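Local coordinates for DUF952 domain-containing protein (Caulobacter vibrioides, PDB 2O0P), which is of unknown function, although its family belongs to a clan of ADP-ribosyl-type domains, at residues 64-69 against 82-87. The protein carries 2 engineered substitutions. Sequence-based numbering, arbitrary orientation.
Sequences EPMGED and PHLYRP. Engineered in segment 64-69: Met66 (natural residue Leu).
Arg86, two residues past the end of strand 80-84, reaches toward Met66 and Asp69 of the loop 64-69 and is met there at nearly every atom. Its CB lies near Asp69 OD2, and CG packs on Asp69 CB at 3.6 Å, the two side chains crossing at about a right angle. CD comes 3.2 Å from Asp69 OD2, whereas NE stands 3.9 Å from that oxygen, a long salt bridge with the carboxylate turned 66° from the guanidinium plane. NE instead donates to a water at 2.8 Å; this water in turn donates to Met66 O and accepts from Asp69 N. The chain runs extended from CG to NE. At its tip Arg86 NH2 gives a nearly straight hydrogen bond (172°) to Met66 O at 3.0 Å, on a lone pair and in plane with both groups. NH1 makes a weak bond to Pro87 O, and NH2 also forms a salt bridge with Glu92. Leu84 CD1 sits over one guanidinium face. Met66, an engineered residue present as selenomethionine, bends at chi2 and chi3, which brings CE to 3.5 Å from Arg86 NH2 and 3.6 Å from Leu84 CD2. Beyond the arginine, Tyr85 N donates to Asp69 O at 2.8 Å. That oxygen also lies at the edge of the Tyr85 ring, whose hydroxyl bonds Glu73. The backbone bond joins the strand's end to the loop entering strand 70-74, the edge of the six-stranded antiparallel sheet and neighbour of strand 80-84. Between the two segments the guanidinium is thus held by a backbone carbonyl and a water rather than by a close ion pair, while Glu92 and, more distantly, Asp69 probably balance its charge.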
loop_
_atom_site.group_PDB
_atom_site.type_symbol
_atom_site.label_atom_id
_atom_site.label_comp_id
_atom_site.label_asym_id
_atom_site.label_seq_id
_atom_site.Cartn_x
_atom_site.Cartn_y
_atom_site.Cartn_z
ATOM N N GLU A 64 9.255 6.894 -8.706
ATOM C CA GLU A 64 10.218 7.195 -9.766
ATOM C C GLU A 64 11.347 6.186 -10.043
ATOM O O GLU A 64 11.577 5.805 -11.194
ATOM C CB GLU A 64 10.816 8.583 -9.515
ATOM C CG GLU A 64 9.750 9.651 -9.295
ATOM C CD GLU A 64 10.329 11.042 -9.139
ATOM O OE1 GLU A 64 11.160 11.251 -8.222
ATOM O OE2 GLU A 64 9.959 11.932 -9.940
ATOM N N PRO A 65 12.060 5.736 -9.001
ATOM C CA PRO A 65 13.149 4.777 -9.228
ATOM C C PRO A 65 12.773 3.293 -9.274
ATOM O O PRO A 65 13.644 2.447 -9.467
ATOM C CB PRO A 65 14.088 5.073 -8.074
ATOM C CG PRO A 65 13.127 5.348 -6.967
ATOM C CD PRO A 65 12.105 6.260 -7.623
HETATM N N MSE A 66 11.493 2.972 -9.109
HETATM C CA MSE A 66 11.071 1.573 -9.098
HETATM C C MSE A 66 11.349 0.774 -10.374
HETATM O O MSE A 66 11.581 -0.433 -10.309
HETATM C CB MSE A 66 9.590 1.476 -8.720
HETATM C CG MSE A 66 9.276 1.972 -7.297
HETATM SE SE MSE A 66 10.171 1.005 -5.853
HETATM C CE MSE A 66 8.905 -0.436 -5.637
ATOM N N GLY A 67 11.318 1.421 -11.533
ATOM C CA GLY A 67 11.606 0.694 -12.758
ATOM C C GLY A 67 10.438 0.113 -13.537
ATOM O O GLY A 67 9.273 0.327 -13.201
ATOM N N GLU A 68 10.766 -0.651 -14.576
ATOM C CA GLU A 68 9.773 -1.261 -15.461
ATOM C C GLU A 68 8.673 -2.119 -14.838
ATOM O O GLU A 68 7.591 -2.227 -15.411
ATOM C CB GLU A 68 10.474 -2.079 -16.556
ATOM C CG GLU A 68 11.350 -3.217 -16.048
ATOM C CD GLU A 68 11.893 -4.080 -17.181
ATOM O OE1 GLU A 68 12.469 -3.515 -18.136
ATOM O OE2 GLU A 68 11.747 -5.321 -17.119
ATOM N N ASP A 69 8.931 -2.737 -13.689
ATOM C CA ASP A 69 7.906 -3.573 -13.071
ATOM C C ASP A 69 6.782 -2.784 -12.409
ATOM O O ASP A 69 5.786 -3.361 -11.971
ATOM C CB ASP A 69 8.517 -4.546 -12.063
ATOM C CG ASP A 69 9.313 -5.658 -12.734
ATOM O OD1 ASP A 69 8.877 -6.147 -13.801
ATOM O OD2 ASP A 69 10.366 -6.049 -12.188
ATOM N N PRO A 82 -1.025 2.420 -9.382
ATOM C CA PRO A 82 0.318 1.841 -9.473
ATOM C C PRO A 82 0.276 0.367 -9.063
ATOM O O PRO A 82 -0.116 0.042 -7.941
ATOM C CB PRO A 82 1.134 2.706 -8.514
ATOM C CG PRO A 82 0.130 3.098 -7.461
ATOM C CD PRO A 82 -1.113 3.402 -8.283
ATOM N N HIS A 83 0.652 -0.509 -9.996
ATOM C CA HIS A 83 0.682 -1.956 -9.776
ATOM C C HIS A 83 2.140 -2.420 -9.897
ATOM O O HIS A 83 2.783 -2.202 -10.929
ATOM C CB HIS A 83 -0.151 -2.688 -10.844
ATOM C CG HIS A 83 -1.627 -2.418 -10.783
ATOM N ND1 HIS A 83 -2.239 -1.810 -9.707
ATOM C CD2 HIS A 83 -2.623 -2.742 -11.644
ATOM C CE1 HIS A 83 -3.547 -1.773 -9.907
ATOM N NE2 HIS A 83 -3.805 -2.333 -11.075
ATOM N N LEU A 84 2.660 -3.073 -8.863
ATOM C CA LEU A 84 4.050 -3.531 -8.893
ATOM C C LEU A 84 4.143 -5.019 -9.222
ATOM O O LEU A 84 3.733 -5.864 -8.422
ATOM C CB LEU A 84 4.722 -3.251 -7.549
ATOM C CG LEU A 84 6.230 -3.527 -7.491
ATOM C CD1 LEU A 84 6.948 -2.642 -8.496
ATOM C CD2 LEU A 84 6.747 -3.277 -6.081
ATOM N N TYR A 85 4.695 -5.334 -10.392
ATOM C CA TYR A 85 4.819 -6.722 -10.828
ATOM C C TYR A 85 6.083 -7.443 -10.361
ATOM O O TYR A 85 6.712 -8.193 -11.113
ATOM C CB TYR A 85 4.690 -6.805 -12.354
ATOM C CG TYR A 85 3.276 -6.557 -12.843
ATOM C CD1 TYR A 85 2.725 -5.273 -12.844
ATOM C CD2 TYR A 85 2.473 -7.616 -13.264
ATOM C CE1 TYR A 85 1.402 -5.052 -13.251
ATOM C CE2 TYR A 85 1.151 -7.406 -13.671
ATOM C CZ TYR A 85 0.624 -6.127 -13.663
ATOM O OH TYR A 85 -0.678 -5.931 -14.083
ATOM N N ARG A 86 6.438 -7.214 -9.106
ATOM C CA ARG A 86 7.592 -7.850 -8.487
ATOM C C ARG A 86 7.441 -7.572 -7.008
ATOM O O ARG A 86 6.624 -6.735 -6.623
ATOM C CB ARG A 86 8.898 -7.245 -8.999
ATOM C CG ARG A 86 9.094 -5.766 -8.686
ATOM C CD ARG A 86 10.495 -5.341 -9.101
ATOM N NE ARG A 86 10.741 -3.910 -8.966
ATOM C CZ ARG A 86 10.907 -3.270 -7.815
ATOM N NH1 ARG A 86 10.851 -3.927 -6.663
ATOM N NH2 ARG A 86 11.155 -1.968 -7.819
ATOM N N PRO A 87 8.200 -8.275 -6.154
ATOM C CA PRO A 87 8.072 -8.015 -4.718
ATOM C C PRO A 87 8.536 -6.600 -4.382
ATOM O O PRO A 87 9.350 -6.019 -5.098
ATOM C CB PRO A 87 8.983 -9.070 -4.090
ATOM C CG PRO A 87 8.938 -10.194 -5.079
ATOM C CD PRO A 87 9.025 -9.473 -6.401
HETATM O O HOH W 1 11.183 -2.802 -11.541
#